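Local atomic coordinates of prolyl 4-hydroxylase (Phytophthora capsici LT1534, PDB entry 6IUQ), a protein that probably hydroxylates prolyl residues at carbon 4, as an iron(II)-dependent oxygenase that would use 2-oxoglutarate and molecular oxygen. Residues E11-D16 with V107-A112; E18-K23 with D42-G47. All blocks are in the same frame, centred on the assembly; numbering follows the deposited sequence.

Contact 1 of 2, residues E11-D16 with V107-A112; sequences ESFTRD and VPELDA
Phe13 is the first residue of the extended segment 11-16 to meet the helix that starts at Pro108, using the rim of its ring. Phe13 CZ lies 3.3 Å from OE2 of Glu109, near the ring plane, and the ring and carboxylate planes stand 79° apart. An aromatic suits this place because its C-H edge carries a slight positive charge that can lie against a carboxylate oxygen. The CB leaves the backbone toward helix 108-115, and with CG between N and the carbonyl carbon (chi1 72°) the ring edge faces Glu109. Ala51 of helix 46-61 and an edge-to-face partner, Tyr9, pack on the same side chain.

Two residues on, Arg15 makes the polar part of the contact. Its guanidinium grips Glu109 side-on, with one nitrogen for each oxygen. Arg15 NE donates to Glu109 OE1 at 3.0 Å on the syn side of the carboxylate, and Arg15 NH2 to Glu109 OE2 at 2.8 Å from above the carboxylate plane. Both bonds are fairly straight, although the two flat groups are turned 45° from each other. The arginine runs extended to CD and then bends at chi3, which turns NE and NH2 to the acid. Ala112 CB lies over the centre of one guanidinium face, with Arg15 CZ 3.7 Å from Ala112 CB; a small methyl lets the flat group lie close to the helix.

Glu109 is buried, and the arginine probably helps to keep it ionised. The backbone N atoms of Glu109 and Leu110 are hydrogen-bonded to the side chain of Glu55 on helix 46-61. This bidentate salt bridge ties the N-terminal arm to the first turn of helix 108-115, at the surface of the helical layer beside the double-stranded beta-helix core.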
# COMPACT_ATOMS: atom_id res chain seq x y z
N GLU A 11 -11.01 -16.17 -21.39
CA GLU A 11 -12.36 -16.07 -20.85
C GLU A 11 -13.04 -14.79 -21.33
O GLU A 11 -12.39 -13.77 -21.52
CB GLU A 11 -12.32 -16.12 -19.33
CG GLU A 11 -13.64 -15.79 -18.64
CD GLU A 11 -13.55 -15.93 -17.13
OE1 GLU A 11 -14.38 -15.30 -16.41
OE2 GLU A 11 -12.65 -16.67 -16.68
N SER A 12 -14.34 -14.84 -21.54
CA SER A 12 -15.04 -13.67 -22.00
C SER A 12 -15.10 -12.66 -20.86
O SER A 12 -15.17 -13.04 -19.69
CB SER A 12 -16.44 -14.04 -22.50
OG SER A 12 -17.34 -14.18 -21.43
N PHE A 13 -15.05 -11.37 -21.17
CA PHE A 13 -15.10 -10.36 -20.12
C PHE A 13 -15.69 -9.04 -20.58
O PHE A 13 -15.82 -8.78 -21.77
CB PHE A 13 -13.70 -10.11 -19.56
CG PHE A 13 -12.80 -9.36 -20.50
CD1 PHE A 13 -12.13 -10.03 -21.51
CD2 PHE A 13 -12.62 -7.99 -20.36
CE1 PHE A 13 -11.30 -9.34 -22.39
CE2 PHE A 13 -11.78 -7.29 -21.23
CZ PHE A 13 -11.12 -7.96 -22.24
N THR A 14 -16.03 -8.20 -19.62
CA THR A 14 -16.52 -6.86 -19.90
C THR A 14 -15.64 -5.83 -19.21
O THR A 14 -15.46 -5.87 -17.99
CB THR A 14 -17.97 -6.67 -19.41
OG1 THR A 14 -18.76 -7.79 -19.79
CG2 THR A 14 -18.55 -5.41 -20.01
N ARG A 15 -15.09 -4.91 -20.00
CA ARG A 15 -14.44 -3.75 -19.43
C ARG A 15 -15.52 -2.91 -18.76
O ARG A 15 -16.14 -2.07 -19.41
CB ARG A 15 -13.71 -2.96 -20.52
CG ARG A 15 -12.89 -1.81 -20.01
CD ARG A 15 -12.29 -1.07 -21.19
NE ARG A 15 -11.40 -1.93 -21.98
CZ ARG A 15 -10.92 -1.59 -23.18
NH1 ARG A 15 -11.26 -0.42 -23.72
NH2 ARG A 15 -10.12 -2.41 -23.83
N ASP A 16 -15.76 -3.16 -17.48
CA ASP A 16 -16.96 -2.63 -16.81
C ASP A 16 -16.66 -1.47 -15.85
O ASP A 16 -16.60 -1.66 -14.63
CB ASP A 16 -17.68 -3.76 -16.04
CG ASP A 16 -19.16 -3.44 -15.79
OD1 ASP A 16 -19.54 -2.25 -15.91
OD2 ASP A 16 -19.94 -4.37 -15.48
N VAL A 107 -0.69 -3.53 -24.73
CA VAL A 107 -1.60 -4.21 -23.80
C VAL A 107 -2.89 -3.41 -23.53
O VAL A 107 -2.99 -2.67 -22.55
CB VAL A 107 -0.89 -4.50 -22.47
CG1 VAL A 107 -0.07 -5.79 -22.57
CG2 VAL A 107 0.00 -3.32 -22.05
N PRO A 108 -3.89 -3.60 -24.39
CA PRO A 108 -5.11 -2.77 -24.42
C PRO A 108 -5.89 -2.68 -23.10
O PRO A 108 -6.38 -1.59 -22.77
CB PRO A 108 -5.97 -3.46 -25.50
CG PRO A 108 -4.99 -4.11 -26.40
CD PRO A 108 -3.89 -4.61 -25.47
N GLU A 109 -6.04 -3.79 -22.38
CA GLU A 109 -6.76 -3.72 -21.12
C GLU A 109 -5.94 -2.98 -20.07
O GLU A 109 -6.49 -2.25 -19.24
CB GLU A 109 -7.15 -5.12 -20.62
CG GLU A 109 -8.06 -5.88 -21.58
CD GLU A 109 -9.30 -5.09 -21.99
OE1 GLU A 109 -9.90 -4.39 -21.14
OE2 GLU A 109 -9.66 -5.14 -23.19
N LEU A 110 -4.63 -3.18 -20.08
CA LEU A 110 -3.79 -2.45 -19.13
C LEU A 110 -3.73 -0.98 -19.52
O LEU A 110 -3.69 -0.12 -18.64
CB LEU A 110 -2.39 -3.05 -19.06
CG LEU A 110 -2.29 -4.39 -18.33
CD1 LEU A 110 -0.91 -5.02 -18.50
CD2 LEU A 110 -2.63 -4.21 -16.84
N ASP A 111 -3.76 -0.68 -20.82
CA ASP A 111 -3.75 0.70 -21.29
C ASP A 111 -5.05 1.40 -20.88
O ASP A 111 -5.02 2.52 -20.37
CB ASP A 111 -3.56 0.75 -22.80
CG ASP A 111 -3.31 2.17 -23.33
OD1 ASP A 111 -3.19 3.12 -22.51
OD2 ASP A 111 -3.20 2.33 -24.57
N ALA A 112 -6.18 0.75 -21.09
CA ALA A 112 -7.47 1.26 -20.64
C ALA A 112 -7.53 1.43 -19.12
O ALA A 112 -8.16 2.36 -18.61
CB ALA A 112 -8.59 0.35 -21.10

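Contact 2 of 2, residues E18-K23 with D42-G47; sequences ERLHNK and DCFGHG
Asp42 meets Arg19 through its backbone: the carbonyl O accepts a bond of 2.8 Å from Arg19 NH2, close to the guanidinium plane and nearly straight at 163°. Lys23 CE lies 3.7 Å from Asp42 O, a van der Waals contact.

Cys43 offers the second carbonyl. Its O takes Arg19 NE at 2.9 Å, but more bent (138°) and with the donor well above the carbonyl plane. Arginine suits the place, for its long chain, extended from CG to NE, carries several donors and reaches two successive peptide oxygens. Cys43 SG lies 3.9 Å from Leu20 CD1, an apolar contact, and reaches CB of Lys23. Residues 42-45 link strand 37-40, an outer strand of the larger double-stranded beta-helix sheet, to helix 46-61; the carboxylate of Asp203 accepts hydrogen bonds from the backbone N atoms of Phe44 and Gly45.

Phe44 lies alongside Leu20, both pointing the same way: Phe44 CE2 is 3.7 Å from Leu20 CD2, while CD1 of the leucine sits over one ring face, toward the rim. Gly45, the N-cap residue, lays CA 3.5 Å from Arg19 CZ, over the guanidinium centre. With positive phi (97°) and the arginine so close, a residue lacking CB fits this spot.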
# COMPACT_ATOMS: atom_id res chain seq x y z
N GLU A 18 -18.42 1.12 -14.88
CA GLU A 18 -19.45 1.44 -13.91
C GLU A 18 -19.39 0.53 -12.68
O GLU A 18 -19.59 0.98 -11.56
CB GLU A 18 -20.83 1.37 -14.56
CG GLU A 18 -21.97 1.29 -13.55
CD GLU A 18 -23.32 1.67 -14.14
OE1 GLU A 18 -23.44 1.72 -15.38
OE2 GLU A 18 -24.25 1.93 -13.34
N ARG A 19 -19.11 -0.75 -12.89
CA ARG A 19 -18.91 -1.68 -11.78
C ARG A 19 -17.79 -1.13 -10.88
O ARG A 19 -17.94 -1.04 -9.66
CB ARG A 19 -18.58 -3.09 -12.28
CG ARG A 19 -18.24 -4.09 -11.18
CD ARG A 19 -17.65 -5.39 -11.71
NE ARG A 19 -17.41 -6.35 -10.63
CZ ARG A 19 -17.89 -7.59 -10.61
NH1 ARG A 19 -18.62 -8.04 -11.62
NH2 ARG A 19 -17.63 -8.38 -9.58
N LEU A 20 -16.68 -0.74 -11.50
CA LEU A 20 -15.53 -0.23 -10.78
C LEU A 20 -15.92 1.00 -9.99
O LEU A 20 -15.66 1.09 -8.78
CB LEU A 20 -14.40 0.09 -11.75
CG LEU A 20 -13.11 0.63 -11.17
CD1 LEU A 20 -12.69 -0.17 -9.92
CD2 LEU A 20 -12.02 0.59 -12.24
N HIS A 21 -16.57 1.95 -10.65
CA HIS A 21 -17.02 3.15 -9.97
C HIS A 21 -17.95 2.81 -8.80
O HIS A 21 -17.81 3.39 -7.72
CB HIS A 21 -17.73 4.09 -10.95
CG HIS A 21 -17.87 5.48 -10.42
ND1 HIS A 21 -18.88 5.86 -9.57
CD2 HIS A 21 -17.09 6.58 -10.59
CE1 HIS A 21 -18.74 7.14 -9.25
NE2 HIS A 21 -17.66 7.59 -9.86
N ASN A 22 -18.88 1.88 -9.00
CA ASN A 22 -19.81 1.54 -7.91
C ASN A 22 -19.12 0.78 -6.78
O ASN A 22 -19.55 0.85 -5.63
CB ASN A 22 -20.99 0.72 -8.44
CG ASN A 22 -21.88 1.53 -9.38
OD1 ASN A 22 -21.88 2.76 -9.35
ND2 ASN A 22 -22.64 0.83 -10.22
N LYS A 23 -18.07 0.03 -7.09
CA LYS A 23 -17.34 -0.66 -6.03
C LYS A 23 -16.65 0.35 -5.12
O LYS A 23 -16.55 0.14 -3.93
CB LYS A 23 -16.33 -1.64 -6.59
CG LYS A 23 -16.94 -2.87 -7.15
CD LYS A 23 -17.60 -3.67 -6.05
CE LYS A 23 -17.96 -5.05 -6.54
NZ LYS A 23 -18.22 -5.93 -5.37
N ASP A 42 -13.68 -9.18 -5.27
CA ASP A 42 -14.30 -9.32 -6.58
C ASP A 42 -14.62 -7.96 -7.22
O ASP A 42 -15.72 -7.72 -7.71
CB ASP A 42 -15.55 -10.21 -6.46
CG ASP A 42 -15.21 -11.58 -5.91
OD1 ASP A 42 -14.45 -12.33 -6.57
OD2 ASP A 42 -15.69 -11.92 -4.80
N CYS A 43 -13.63 -7.09 -7.22
CA CYS A 43 -13.83 -5.70 -7.60
C CYS A 43 -14.07 -5.54 -9.11
O CYS A 43 -15.07 -4.97 -9.51
CB CYS A 43 -12.63 -4.88 -7.11
SG CYS A 43 -12.72 -3.12 -7.43
N PHE A 44 -13.17 -6.06 -9.95
CA PHE A 44 -13.31 -5.90 -11.40
C PHE A 44 -14.22 -6.95 -12.02
O PHE A 44 -14.78 -6.74 -13.10
CB PHE A 44 -11.93 -5.95 -12.09
CG PHE A 44 -11.07 -4.75 -11.82
CD1 PHE A 44 -10.38 -4.63 -10.62
CD2 PHE A 44 -10.96 -3.73 -12.76
CE1 PHE A 44 -9.58 -3.50 -10.36
CE2 PHE A 44 -10.16 -2.60 -12.52
CZ PHE A 44 -9.47 -2.48 -11.32
N GLY A 45 -14.37 -8.08 -11.33
CA GLY A 45 -15.06 -9.22 -11.90
C GLY A 45 -14.02 -10.17 -12.45
O GLY A 45 -12.92 -9.76 -12.84
N HIS A 46 -14.37 -11.45 -12.49
CA HIS A 46 -13.39 -12.48 -12.77
C HIS A 46 -12.83 -12.44 -14.19
O HIS A 46 -11.63 -12.65 -14.39
CB HIS A 46 -13.98 -13.86 -12.50
CG HIS A 46 -12.99 -14.97 -12.63
ND1 HIS A 46 -12.81 -15.66 -13.81
CD2 HIS A 46 -12.08 -15.45 -11.76
CE1 HIS A 46 -11.84 -16.55 -13.64
NE2 HIS A 46 -11.38 -16.45 -12.41
N GLY A 47 -13.68 -12.17 -15.17
CA GLY A 47 -13.23 -12.13 -16.55
C GLY A 47 -12.24 -11.00 -16.75
O GLY A 47 -11.15 -11.21 -17.27

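Overall arrangement
From the N terminus the chain enters as an extended arm, whose residues 11-16 form the first half of contact 1, and passes into helix 17-23, the first half of contact 2. It then runs through helix 26-35 and strand 37-40 to residues 42-47, closing the smaller loop, and goes on along helix 46-61 before reaching helix 108-115 and closing the larger one. Contact 2 is enclosed by contact 1, their centres about 12 Å apart. The two meet directly: Glu11 OE1 is 3.1 Å from His46 ND1, a probable hydrogen bond, and Phe13 packs on Gly47. Contact 1 ties the arm to helix 108-115, contact 2 helix 17-23 to the turn between strand 37-40 and helix 46-61.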